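Local coordinates for protein formate dehydrogenase subunit beta (Desulfovibrio gigas, PDB 1H0H) that serves as the electron-transfer subunit of a periplasmic formate dehydrogenase, carrying three [4Fe-4S] clusters for the reversible two-electron oxidation of formate to carbon dioxide, at residues M86-E89 and S90-I93; P105-K108 and D109-D112; E111-E114 and S115-A119; S118-P121 and Y122-R126. All blocks are in the same frame, centred on the assembly; numbering follows the deposited sequence.

Overall arrangement
Contacts 1 to 4 follow one another along the chain through the dicluster ferredoxin-type region and lead from the periphery to a [4Fe-4S] cluster. The turn of contact 1 and the 3-10 helix of contact 2 lie with centres about 8 Å apart, and Glu87 OE1 joins them through a hydrogen bond with Asp112 N at 3.0 Å. Contact 2 runs into contact 3 at Glu111 and Asp112, their centres about 10 Å apart. Helix 113-119 then carries the chain to contact 4, centred about 9 Å from contact 3, where Cys120 binds the cluster. Contacts 1 and 2 are each centred about 16 Å from contact 4 and do not touch it.

Contact 1: residues M86-E89 and S90-I93; sequences MEDE and SAII
An Asx turn overlaps a type I beta turn here, with Asp88 and Ser90 as its main partners, just ahead of strand 92-94. Asp88 OD1 takes two hydrogen bonds from the one serine. The backbone donor, Ser90 N, is 2.8 Å from Asp88 OD1 and comes from above the carboxylate plane, 45° out of it. The hydroxyl, Ser90 OG, donates to the same Asp88 OD1 at 2.6 Å, arriving on the syn side and much nearer the plane. The carboxylate can bend forward over the turn because its CG stands anti to the backbone N (chi1 179°), while a chi1 of 74° places Ser90 OG between its own N and carbonyl carbon, the position from which it reaches the aspartate. Two donors held by a single oxygen should fix the rotation of both side chains. The beta turn from Asp88 to Ala91 closes through a weak bond, Ala91 N to Asp88 O at 3.3 Å. A water extends this closure: it donates to Asp88 O at 2.8 Å and accepts from Ile92 N at 3.0 Å, joining the start of the turn to the start of the strand. Beyond it, Ala91 pairs through its backbone with Thr104 and Ile93 with Leu102, so the turn leads directly into the antiparallel two-stranded sheet of 92-94 and 101-103, where Ile92 packs on Val101 and Phe103.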
ATOM      1  N   MET B  86     -24.815 -47.985   8.194  1.00 16.90           N
ATOM      2  CA  MET B  86     -25.230 -49.112   9.031  1.00 18.26           C
ATOM      3  C   MET B  86     -26.315 -48.704  10.005  1.00 17.89           C
ATOM      4  O   MET B  86     -26.982 -49.556  10.577  1.00 17.94           O
ATOM      5  CB  MET B  86     -24.058 -49.636   9.833  1.00 19.95           C
ATOM      6  CG  MET B  86     -22.940 -50.040   8.976  1.00 22.38           C
ATOM      7  SD  MET B  86     -23.346 -51.510   8.071  1.00 25.02           S
ATOM      8  CE  MET B  86     -21.718 -51.796   7.632  1.00 26.59           C
ATOM      9  N   GLU B  87     -26.446 -47.399  10.215  1.00 18.20           N
ATOM     10  CA  GLU B  87     -27.443 -46.844  11.114  1.00 18.91           C
ATOM     11  C   GLU B  87     -28.581 -46.131  10.353  1.00 18.25           C
ATOM     12  O   GLU B  87     -29.759 -46.342  10.621  1.00 17.15           O
ATOM     13  CB  GLU B  87     -26.763 -45.845  12.047  1.00 20.32           C
ATOM     14  CG  GLU B  87     -27.419 -45.816  13.396  1.00 23.82           C
ATOM     15  CD  GLU B  87     -26.827 -44.832  14.374  1.00 24.78           C
ATOM     16  OE1 GLU B  87     -25.574 -44.724  14.516  1.00 25.79           O
ATOM     17  OE2 GLU B  87     -27.658 -44.187  15.035  1.00 25.81           O
ATOM     18  N   ASP B  88     -28.202 -45.293   9.400  1.00 18.21           N
ATOM     19  CA  ASP B  88     -29.143 -44.435   8.680  1.00 18.94           C
ATOM     20  C   ASP B  88     -28.519 -44.008   7.355  1.00 17.41           C
ATOM     21  O   ASP B  88     -27.562 -43.256   7.339  1.00 17.39           O
ATOM     22  CB  ASP B  88     -29.457 -43.217   9.550  1.00 20.16           C
ATOM     23  CG  ASP B  88     -30.403 -42.249   8.894  1.00 23.02           C
ATOM     24  OD1 ASP B  88     -30.793 -42.455   7.719  1.00 24.17           O
ATOM     25  OD2 ASP B  88     -30.790 -41.219   9.490  1.00 25.43           O
ATOM     26  N   GLU B  89     -29.058 -44.509   6.249  1.00 17.20           N
ATOM     27  CA  GLU B  89     -28.495 -44.204   4.940  1.00 18.65           C
ATOM     28  C   GLU B  89     -28.783 -42.772   4.490  1.00 19.00           C
ATOM     29  O   GLU B  89     -28.193 -42.284   3.518  1.00 18.95           O
ATOM     30  CB  GLU B  89     -28.967 -45.218   3.892  1.00 20.39           C
ATOM     31  CG  GLU B  89     -28.670 -46.667   4.254  1.00 23.60           C
ATOM     32  CD  GLU B  89     -28.924 -47.629   3.104  1.00 26.61           C
ATOM     33  OE1 GLU B  89     -30.036 -47.603   2.533  1.00 27.55           O
ATOM     34  OE2 GLU B  89     -28.019 -48.427   2.772  1.00 28.64           O
ATOM     35  N   SER B  90     -29.648 -42.075   5.220  1.00 17.99           N
ATOM     36  CA  SER B  90     -29.971 -40.698   4.854  1.00 19.15           C
ATOM     37  C   SER B  90     -29.148 -39.659   5.622  1.00 18.53           C
ATOM     38  O   SER B  90     -29.256 -38.456   5.372  1.00 18.26           O
ATOM     39  CB  SER B  90     -31.464 -40.444   5.070  1.00 19.26           C
ATOM     40  OG  SER B  90     -31.736 -40.334   6.460  1.00 19.94           O
ATOM     41  N   ALA B  91     -28.315 -40.113   6.552  1.00 16.80           N
ATOM     42  CA  ALA B  91     -27.485 -39.203   7.340  1.00 16.68           C
ATOM     43  C   ALA B  91     -26.436 -38.479   6.496  1.00 16.13           C
ATOM     44  O   ALA B  91     -26.267 -37.277   6.605  1.00 15.86           O
ATOM     45  CB  ALA B  91     -26.798 -39.963   8.467  1.00 15.61           C
ATOM     46  N   ILE B  92     -25.701 -39.246   5.692  1.00 16.48           N
ATOM     47  CA  ILE B  92     -24.686 -38.703   4.803  1.00 16.48           C
ATOM     48  C   ILE B  92     -25.108 -39.046   3.384  1.00 16.19           C
ATOM     49  O   ILE B  92     -25.271 -40.212   3.069  1.00 16.44           O
ATOM     50  CB  ILE B  92     -23.303 -39.326   5.121  1.00 16.48           C
ATOM     51  CG1 ILE B  92     -22.860 -38.937   6.539  1.00 15.68           C
ATOM     52  CG2 ILE B  92     -22.286 -38.932   4.066  1.00 14.51           C
ATOM     53  CD1 ILE B  92     -21.719 -39.736   7.069  1.00 16.92           C
ATOM     54  N   ILE B  93     -25.375 -38.021   2.569  1.00 17.54           N
ATOM     55  CA  ILE B  93     -25.749 -38.208   1.168  1.00 18.15           C
ATOM     56  C   ILE B  93     -24.503 -38.320   0.287  1.00 18.29           C
ATOM     57  O   ILE B  93     -23.524 -37.570   0.470  1.00 18.23           O
ATOM     58  CB  ILE B  93     -26.628 -37.038   0.682  1.00 19.53           C
ATOM     59  CG1 ILE B  93     -27.962 -37.059   1.420  1.00 21.00           C
ATOM     60  CG2 ILE B  93     -26.865 -37.113  -0.852  1.00 21.40           C
ATOM     61  CD1 ILE B  93     -28.840 -35.808   1.156  1.00 23.83           C
TER
HETATM   62  O   HOH W   1     -25.322 -42.202   5.963  1.00 23.00           O

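Contact 2: residues P105-K108 and D109-D112; sequences PKTK and DLED
Thr107 and Leu110 meet across the end of a short 3-10 helix, their side chains crossing obliquely on its buried side. The touching branch of the leucine is CD1: it lies 4.0 Å from Thr107 CB and at the same distance from Thr107 CG2, which makes the contact one methyl against the aliphatic half of a threonine. Leu110 is turned for this by its first torsion, chi1 -68°, which sets CG beside its own backbone N and close to the threonine carbonyl; Leu110 CG is 3.5 Å from Thr107 O. The threonine in turn divides its functions. Its CG2 joins the apolar contact, whereas OG1 is hydrogen-bonded with Thr104 O and Met134 N, which ties it to the residue just after strand 101-103 and to strand 134-135. Asp109 and Lys108 lie on the exposed side. There Asp109 CB stands 3.8 Å from Lys106 O, while the long chain of Lys108 leads away from the following residues. A 3-10 helix depends on bonds to the third residue ahead, and two of them link 105-108 to 109-112. Asp109 N donates to Lys106 O at 3.1 Å, with the donor 53° above the carbonyl plane. The helix belongs to the connection between strand 101-103 and helix 113-119, and it brings Leu110 inward beside Ala91 of the preceding turn. The last bond is alike: Leu110 N donates to Thr107 O at 3.0 Å, again from well above the carbonyl plane.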
ATOM      1  N   PRO B 105     -27.860 -32.519   8.424  1.00 19.59           N
ATOM      2  CA  PRO B 105     -28.267 -32.421   9.831  1.00 19.36           C
ATOM      3  C   PRO B 105     -28.814 -33.745  10.365  1.00 19.25           C
ATOM      4  O   PRO B 105     -28.831 -33.921  11.588  1.00 20.38           O
ATOM      5  CB  PRO B 105     -29.386 -31.385   9.797  1.00 19.75           C
ATOM      6  CG  PRO B 105     -29.018 -30.524   8.610  1.00 21.27           C
ATOM      7  CD  PRO B 105     -28.559 -31.540   7.568  1.00 20.69           C
ATOM      8  N   LYS B 106     -29.261 -34.643   9.491  1.00 18.73           N
ATOM      9  CA  LYS B 106     -29.730 -35.941   9.935  1.00 18.86           C
ATOM     10  C   LYS B 106     -28.660 -36.665  10.744  1.00 17.78           C
ATOM     11  O   LYS B 106     -28.961 -37.633  11.447  1.00 17.75           O
ATOM     12  CB  LYS B 106     -30.203 -36.815   8.766  1.00 21.67           C
ATOM     13  CG  LYS B 106     -31.504 -36.364   8.114  1.00 23.14           C
ATOM     14  CD  LYS B 106     -32.669 -37.248   8.506  1.00 25.97           C
ATOM     15  CE  LYS B 106     -33.480 -37.697   7.270  1.00 27.76           C
ATOM     16  NZ  LYS B 106     -33.491 -36.680   6.171  1.00 28.44           N
ATOM     17  N   THR B 107     -27.411 -36.218  10.648  1.00 17.11           N
ATOM     18  CA  THR B 107     -26.371 -36.816  11.476  1.00 17.66           C
ATOM     19  C   THR B 107     -26.671 -36.682  12.959  1.00 17.84           C
ATOM     20  O   THR B 107     -26.172 -37.465  13.760  1.00 18.57           O
ATOM     21  CB  THR B 107     -24.974 -36.230  11.191  1.00 18.17           C
ATOM     22  OG1 THR B 107     -25.038 -34.797  11.155  1.00 18.42           O
ATOM     23  CG2 THR B 107     -24.488 -36.638   9.828  1.00 18.05           C
ATOM     24  N   LYS B 108     -27.474 -35.693  13.325  1.00 16.87           N
ATOM     25  CA  LYS B 108     -27.846 -35.486  14.719  1.00 19.23           C
ATOM     26  C   LYS B 108     -28.471 -36.735  15.365  1.00 19.36           C
ATOM     27  O   LYS B 108     -28.336 -36.955  16.581  1.00 18.81           O
ATOM     28  CB  LYS B 108     -28.837 -34.316  14.803  1.00 20.79           C
ATOM     29  CG  LYS B 108     -29.085 -33.795  16.207  1.00 22.60           C
ATOM     30  CD  LYS B 108     -30.010 -32.576  16.218  0.50 23.33           C
ATOM     31  CE  LYS B 108     -30.644 -32.396  17.604  0.50 24.14           C
ATOM     32  NZ  LYS B 108     -30.577 -30.981  18.077  0.50 24.56           N
ATOM     33  N   ASP B 109     -29.156 -37.539  14.555  1.00 18.63           N
ATOM     34  CA  ASP B 109     -29.850 -38.736  15.040  1.00 18.71           C
ATOM     35  C   ASP B 109     -28.999 -39.987  15.043  1.00 17.57           C
ATOM     36  O   ASP B 109     -29.498 -41.061  15.372  1.00 16.57           O
ATOM     37  CB  ASP B 109     -31.082 -39.078  14.182  1.00 20.57           C
ATOM     38  CG  ASP B 109     -32.075 -37.950  14.076  1.00 22.83           C
ATOM     39  OD1 ASP B 109     -32.185 -37.147  15.025  1.00 23.68           O
ATOM     40  OD2 ASP B 109     -32.809 -37.816  13.065  1.00 23.73           O
ATOM     41  N   LEU B 110     -27.755 -39.892  14.608  1.00 16.39           N
ATOM     42  CA  LEU B 110     -26.879 -41.048  14.673  1.00 16.58           C
ATOM     43  C   LEU B 110     -26.595 -41.373  16.146  1.00 18.35           C
ATOM     44  O   LEU B 110     -26.267 -40.490  16.943  1.00 18.13           O
ATOM     45  CB  LEU B 110     -25.569 -40.771  13.936  1.00 16.53           C
ATOM     46  CG  LEU B 110     -25.711 -40.623  12.425  1.00 16.93           C
ATOM     47  CD1 LEU B 110     -24.397 -40.150  11.803  1.00 17.14           C
ATOM     48  CD2 LEU B 110     -26.173 -41.942  11.829  1.00 16.99           C
ATOM     49  N   GLU B 111     -26.743 -42.628  16.525  1.00 19.29           N
ATOM     50  CA  GLU B 111     -26.368 -42.979  17.884  1.00 22.71           C
ATOM     51  C   GLU B 111     -24.840 -43.124  17.988  1.00 22.98           C
ATOM     52  O   GLU B 111     -24.260 -42.798  19.021  1.00 23.98           O
ATOM     53  CB  GLU B 111     -27.107 -44.220  18.394  1.00 23.74           C
ATOM     54  CG  GLU B 111     -26.691 -45.538  17.773  1.00 25.80           C
ATOM     55  CD  GLU B 111     -27.458 -46.727  18.342  0.50 26.85           C
ATOM     56  OE1 GLU B 111     -28.672 -46.588  18.630  0.50 27.40           O
ATOM     57  OE2 GLU B 111     -26.850 -47.810  18.503  0.50 27.06           O
ATOM     58  N   ASP B 112     -24.195 -43.574  16.909  1.00 20.96           N
ATOM     59  CA  ASP B 112     -22.760 -43.811  16.952  1.00 20.61           C
ATOM     60  C   ASP B 112     -21.951 -42.865  16.066  1.00 20.05           C
ATOM     61  O   ASP B 112     -21.460 -43.221  14.998  1.00 20.30           O
ATOM     62  CB  ASP B 112     -22.447 -45.263  16.611  1.00 21.31           C
ATOM     63  CG  ASP B 112     -20.976 -45.599  16.791  1.00 22.47           C
ATOM     64  OD1 ASP B 112     -20.237 -44.775  17.384  1.00 21.14           O
ATOM     65  OD2 ASP B 112     -20.486 -46.682  16.379  1.00 23.14           O
TER

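Contact 3: residues E111-E114 and S115-A119; sequences EDYE and SVISA
Asp112 and Ser115 grip each other through both carboxylate oxygens at the start of helix 113-119. Ser115 OG donates to Asp112 OD2 at 2.6 Å, on the syn side but 29° out of the carboxylate plane. The other oxygen, Asp112 OD1, receives a weak bond from Ser115 N at 3.3 Å. A chi1 of -174° swings the aspartate carboxylate away from its own N, toward Ser115. Alongside, Ile117 CD1 meets the edge of the Tyr113 ring near its plane, 3.8 Å from Tyr113 CD1, while Glu114 CG lies over one ring face near the rim. The helix backbone sets the spacing of these groups: Ile117 N donates to Tyr113 O at 3.1 Å, and Ser118 N to Glu114 O at 2.9 Å. Further out, Ser115 and Val116 rest on Thr83 of helix 79-84, while Tyr113, Val116 and Ile117 pack on Met134. A carboxylate at the N-terminal end of the helix probably gains from the helix dipole. Asp112 is the N-cap residue: its bond from Ser115 N is the capping bond, and the serine hydroxyl adds a side-chain bond to it, here opening the short helix that precedes cluster ligand Cys120.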
ATOM      1  N   GLU B 111     -26.743 -42.628  16.525  1.00 19.29           N
ATOM      2  CA  GLU B 111     -26.368 -42.979  17.884  1.00 22.71           C
ATOM      3  C   GLU B 111     -24.840 -43.124  17.988  1.00 22.98           C
ATOM      4  O   GLU B 111     -24.260 -42.798  19.021  1.00 23.98           O
ATOM      5  CB  GLU B 111     -27.107 -44.220  18.394  1.00 23.74           C
ATOM      6  CG  GLU B 111     -26.691 -45.538  17.773  1.00 25.80           C
ATOM      7  CD  GLU B 111     -27.458 -46.727  18.342  0.50 26.85           C
ATOM      8  OE1 GLU B 111     -28.672 -46.588  18.630  0.50 27.40           O
ATOM      9  OE2 GLU B 111     -26.850 -47.810  18.503  0.50 27.06           O
ATOM     10  N   ASP B 112     -24.195 -43.574  16.909  1.00 20.96           N
ATOM     11  CA  ASP B 112     -22.760 -43.811  16.952  1.00 20.61           C
ATOM     12  C   ASP B 112     -21.951 -42.865  16.066  1.00 20.05           C
ATOM     13  O   ASP B 112     -21.460 -43.221  14.998  1.00 20.30           O
ATOM     14  CB  ASP B 112     -22.447 -45.263  16.611  1.00 21.31           C
ATOM     15  CG  ASP B 112     -20.976 -45.599  16.791  1.00 22.47           C
ATOM     16  OD1 ASP B 112     -20.237 -44.775  17.384  1.00 21.14           O
ATOM     17  OD2 ASP B 112     -20.486 -46.682  16.379  1.00 23.14           O
ATOM     18  N   TYR B 113     -21.776 -41.647  16.518  1.00 19.27           N
ATOM     19  CA  TYR B 113     -21.016 -40.734  15.695  1.00 20.50           C
ATOM     20  C   TYR B 113     -19.504 -40.990  15.741  1.00 19.96           C
ATOM     21  O   TYR B 113     -18.805 -40.665  14.795  1.00 18.86           O
ATOM     22  CB  TYR B 113     -21.288 -39.299  16.104  1.00 21.66           C
ATOM     23  CG  TYR B 113     -20.589 -38.927  17.384  1.00 23.64           C
ATOM     24  CD1 TYR B 113     -19.277 -38.515  17.367  1.00 25.64           C
ATOM     25  CD2 TYR B 113     -21.245 -38.994  18.606  1.00 25.49           C
ATOM     26  CE1 TYR B 113     -18.629 -38.164  18.521  1.00 27.25           C
ATOM     27  CE2 TYR B 113     -20.600 -38.640  19.774  1.00 26.55           C
ATOM     28  CZ  TYR B 113     -19.291 -38.232  19.714  1.00 27.61           C
ATOM     29  OH  TYR B 113     -18.603 -37.867  20.854  1.00 31.49           O
ATOM     30  N   GLU B 114     -18.995 -41.543  16.839  1.00 19.59           N
ATOM     31  CA  GLU B 114     -17.556 -41.693  16.963  1.00 19.47           C
ATOM     32  C   GLU B 114     -16.981 -42.571  15.871  1.00 19.24           C
ATOM     33  O   GLU B 114     -15.881 -42.305  15.362  1.00 19.02           O
ATOM     34  CB  GLU B 114     -17.162 -42.244  18.325  1.00 20.13           C
ATOM     35  CG  GLU B 114     -17.468 -41.314  19.473  1.00 22.81           C
ATOM     36  CD  GLU B 114     -17.123 -41.956  20.792  1.00 24.92           C
ATOM     37  OE1 GLU B 114     -15.914 -42.137  21.034  1.00 26.83           O
ATOM     38  OE2 GLU B 114     -18.047 -42.334  21.554  1.00 26.53           O
ATOM     39  N   SER B 115     -17.731 -43.608  15.514  1.00 17.86           N
ATOM     40  CA  SER B 115     -17.286 -44.568  14.529  1.00 17.83           C
ATOM     41  C   SER B 115     -17.218 -43.904  13.169  1.00 16.61           C
ATOM     42  O   SER B 115     -16.336 -44.222  12.374  1.00 15.17           O
ATOM     43  CB  SER B 115     -18.229 -45.772  14.475  1.00 18.65           C
ATOM     44  OG  SER B 115     -18.023 -46.644  15.589  1.00 19.29           O
ATOM     45  N   VAL B 116     -18.133 -42.966  12.924  1.00 17.80           N
ATOM     46  CA  VAL B 116     -18.170 -42.223  11.658  1.00 16.85           C
ATOM     47  C   VAL B 116     -16.884 -41.386  11.563  1.00 17.26           C
ATOM     48  O   VAL B 116     -16.187 -41.432  10.553  1.00 16.51           O
ATOM     49  CB  VAL B 116     -19.433 -41.327  11.572  1.00 17.27           C
ATOM     50  CG1 VAL B 116     -19.434 -40.424  10.313  1.00 15.60           C
ATOM     51  CG2 VAL B 116     -20.673 -42.187  11.594  1.00 16.82           C
ATOM     52  N   ILE B 117     -16.541 -40.674  12.636  1.00 17.02           N
ATOM     53  CA  ILE B 117     -15.343 -39.830  12.619  1.00 16.36           C
ATOM     54  C   ILE B 117     -14.083 -40.685  12.504  1.00 17.28           C
ATOM     55  O   ILE B 117     -13.219 -40.374  11.698  1.00 15.41           O
ATOM     56  CB  ILE B 117     -15.282 -38.900  13.847  1.00 15.69           C
ATOM     57  CG1 ILE B 117     -16.493 -37.971  13.863  1.00 14.82           C
ATOM     58  CG2 ILE B 117     -13.989 -38.040  13.858  1.00 15.80           C
ATOM     59  CD1 ILE B 117     -16.545 -37.047  15.101  1.00 16.14           C
ATOM     60  N   SER B 118     -14.005 -41.789  13.257  1.00 16.58           N
ATOM     61  CA  SER B 118     -12.808 -42.636  13.175  1.00 17.97           C
ATOM     62  C   SER B 118     -12.659 -43.323  11.815  1.00 17.46           C
ATOM     63  O   SER B 118     -11.554 -43.688  11.451  1.00 18.46           O
ATOM     64  CB  SER B 118     -12.714 -43.692  14.289  1.00 18.97           C
ATOM     65  OG  SER B 118     -13.813 -44.571  14.284  0.50 19.16           O
ATOM     66  N   ALA B 119     -13.756 -43.532  11.081  1.00 17.27           N
ATOM     67  CA  ALA B 119     -13.670 -44.158   9.747  1.00 16.74           C
ATOM     68  C   ALA B 119     -12.963 -43.260   8.739  1.00 16.85           C
ATOM     69  O   ALA B 119     -12.475 -43.726   7.712  1.00 16.67           O
ATOM     70  CB  ALA B 119     -15.069 -44.496   9.208  1.00 17.28           C
TER

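Contact 4: residues S118-P121 and Y122-R126. With SF4 (iron/sulfur cluster), chain N.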
ATOM      1  N   SER B 118     -14.005 -41.789  13.257  1.00 16.58           N
ATOM      2  CA  SER B 118     -12.808 -42.636  13.175  1.00 17.97           C
ATOM      3  C   SER B 118     -12.659 -43.323  11.815  1.00 17.46           C
ATOM      4  O   SER B 118     -11.554 -43.688  11.451  1.00 18.46           O
ATOM      5  CB  SER B 118     -12.714 -43.692  14.289  1.00 18.97           C
ATOM      6  OG  SER B 118     -13.813 -44.571  14.284  0.50 19.16           O
ATOM      7  N   ALA B 119     -13.756 -43.532  11.081  1.00 17.27           N
ATOM      8  CA  ALA B 119     -13.670 -44.158   9.747  1.00 16.74           C
ATOM      9  C   ALA B 119     -12.963 -43.260   8.739  1.00 16.85           C
ATOM     10  O   ALA B 119     -12.475 -43.726   7.712  1.00 16.67           O
ATOM     11  CB  ALA B 119     -15.069 -44.496   9.208  1.00 17.28           C
ATOM     12  N   CYS B 120     -12.964 -41.960   8.985  1.00 17.05           N
ATOM     13  CA  CYS B 120     -12.272 -41.049   8.070  1.00 17.32           C
ATOM     14  C   CYS B 120     -10.749 -41.141   8.196  1.00 16.91           C
ATOM     15  O   CYS B 120     -10.168 -40.770   9.208  1.00 18.47           O
ATOM     16  CB  CYS B 120     -12.701 -39.618   8.289  1.00 17.48           C
ATOM     17  SG  CYS B 120     -11.811 -38.487   7.195  1.00 18.00           S
ATOM     18  N   PRO B 121     -10.099 -41.593   7.140  1.00 18.03           N
ATOM     19  CA  PRO B 121      -8.641 -41.757   7.147  1.00 17.68           C
ATOM     20  C   PRO B 121      -7.954 -40.413   7.282  1.00 17.45           C
ATOM     21  O   PRO B 121      -6.792 -40.348   7.680  1.00 18.95           O
ATOM     22  CB  PRO B 121      -8.350 -42.338   5.759  1.00 17.57           C
ATOM     23  CG  PRO B 121      -9.662 -42.869   5.279  1.00 17.55           C
ATOM     24  CD  PRO B 121     -10.704 -41.976   5.857  1.00 17.80           C
ATOM     25  N   TYR B 122      -8.681 -39.348   6.971  1.00 17.83           N
ATOM     26  CA  TYR B 122      -8.114 -38.019   6.953  1.00 16.59           C
ATOM     27  C   TYR B 122      -8.489 -37.170   8.160  1.00 16.84           C
ATOM     28  O   TYR B 122      -8.124 -36.001   8.236  1.00 17.07           O
ATOM     29  CB  TYR B 122      -8.518 -37.321   5.641  1.00 16.23           C
ATOM     30  CG  TYR B 122      -8.167 -38.179   4.454  1.00 15.95           C
ATOM     31  CD1 TYR B 122      -6.853 -38.257   4.015  1.00 15.71           C
ATOM     32  CD2 TYR B 122      -9.125 -38.968   3.824  1.00 17.04           C
ATOM     33  CE1 TYR B 122      -6.511 -39.047   2.966  1.00 16.34           C
ATOM     34  CE2 TYR B 122      -8.791 -39.786   2.770  1.00 16.22           C
ATOM     35  CZ  TYR B 122      -7.477 -39.806   2.345  1.00 16.88           C
ATOM     36  OH  TYR B 122      -7.092 -40.586   1.311  1.00 19.42           O
ATOM     37  N   ASP B 123      -9.250 -37.758   9.067  1.00 17.68           N
ATOM     38  CA  ASP B 123      -9.680 -37.119  10.300  1.00 17.69           C
ATOM     39  C   ASP B 123     -10.371 -35.787  10.047  1.00 17.64           C
ATOM     40  O   ASP B 123     -10.053 -34.790  10.675  1.00 19.91           O
ATOM     41  CB  ASP B 123      -8.493 -36.938  11.254  1.00 17.61           C
ATOM     42  CG  ASP B 123      -8.935 -36.484  12.611  1.00 18.44           C
ATOM     43  OD1 ASP B 123     -10.042 -36.887  13.027  1.00 17.24           O
ATOM     44  OD2 ASP B 123      -8.256 -35.705  13.310  1.00 18.71           O
ATOM     45  N   VAL B 124     -11.305 -35.784   9.103  1.00 16.32           N
ATOM     46  CA  VAL B 124     -11.995 -34.575   8.687  1.00 16.30           C
ATOM     47  C   VAL B 124     -13.309 -34.166   9.401  1.00 17.03           C
ATOM     48  O   VAL B 124     -13.413 -33.009   9.811  1.00 19.01           O
ATOM     49  CB  VAL B 124     -12.170 -34.548   7.142  1.00 16.67           C
ATOM     50  CG1 VAL B 124     -13.089 -33.406   6.692  1.00 16.48           C
ATOM     51  CG2 VAL B 124     -10.804 -34.441   6.459  1.00 15.39           C
ATOM     52  N   PRO B 125     -14.283 -35.065   9.570  1.00 17.40           N
ATOM     53  CA  PRO B 125     -15.610 -34.686  10.111  1.00 16.86           C
ATOM     54  C   PRO B 125     -15.590 -34.194  11.549  1.00 16.42           C
ATOM     55  O   PRO B 125     -14.825 -34.706  12.358  1.00 15.35           O
ATOM     56  CB  PRO B 125     -16.410 -35.996  10.093  1.00 17.20           C
ATOM     57  CG  PRO B 125     -15.563 -37.034   9.489  1.00 16.35           C
ATOM     58  CD  PRO B 125     -14.198 -36.505   9.259  1.00 15.26           C
ATOM     59  N   ARG B 126     -16.468 -33.258  11.876  1.00 16.62           N
ATOM     60  CA  ARG B 126     -16.479 -32.705  13.242  1.00 16.09           C
ATOM     61  C   ARG B 126     -17.890 -32.543  13.800  1.00 15.83           C
ATOM     62  O   ARG B 126     -18.815 -32.225  13.078  1.00 16.37           O
ATOM     63  CB  ARG B 126     -15.726 -31.367  13.276  1.00 15.71           C
ATOM     64  CG  ARG B 126     -14.249 -31.501  13.003  1.00 16.23           C
ATOM     65  CD  ARG B 126     -13.485 -32.128  14.136  1.00 17.59           C
ATOM     66  NE  ARG B 126     -12.051 -32.218  13.894  1.00 18.82           N
ATOM     67  CZ  ARG B 126     -11.456 -33.266  13.337  1.00 18.32           C
ATOM     68  NH1 ARG B 126     -12.162 -34.314  12.918  1.00 16.91           N
ATOM     69  NH2 ARG B 126     -10.153 -33.244  13.174  1.00 19.14           N
TER
HETATM   70 FE1  SF4 N1013     -13.319 -38.339   5.528  1.00 17.36          FE
HETATM   71 FE2  SF4 N1013     -14.432 -36.589   3.708  1.00 17.49          FE
HETATM   72 FE3  SF4 N1013     -13.469 -39.163   2.896  1.00 17.77          FE
HETATM   73 FE4  SF4 N1013     -15.731 -38.969   4.473  1.00 17.28          FE
HETATM   74  S1  SF4 N1013     -15.498 -38.229   2.234  1.00 17.91           S
HETATM   75  S2  SF4 N1013     -14.086 -40.374   4.815  1.00 18.19           S
HETATM   76  S3  SF4 N1013     -15.197 -37.088   5.801  1.00 19.34           S
HETATM   77  S4  SF4 N1013     -12.214 -37.321   3.729  1.00 17.78           S
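The backbone makes a type I beta turn from Cys120 to Asp123, closed by Asp123 N donating to Cys120 O at 3.2 Å, and Asp123 then takes a left-handed conformation that swings the chain back toward the cysteine sulfur. A chi1 of 178° turns Cys120 SG toward the cluster and the loop NH groups, and it coordinates iron FE1 at 2.3 Å. The same sulfur accepts a nearly straight bond from Val124 N at 3.3 Å (167°) and a weak one from Tyr122 N. Around it, Pro121 CB sits over one face of the Tyr122 ring in a CH-pi contact, 4.1 Å from the centroid, while Cys120 SG lies at the ring edge. Tyr122 CD2 approaches cluster sulfide S4 to 3.5 Å, and its hydroxyl is hydrogen-bonded to Asp191. Pro125 wedges in from another direction: its CD is 3.6 Å from Cys120 CB and equally near sulfide S3. Farther from the cluster, Arg126 NH1 donates to Pro125 O at 2.7 Å, nearly in the guanidinium plane, and Arg126 forms salt bridges with Asp123 and Asp43. Cys72, Cys75 and Cys80 complete the ligand set, as in ferredoxin-type sites where the remote cysteine is followed by proline. NH groups directed at the thiolate sulfur would be expected to draw charge from it and so help tune the cluster's reduction potential.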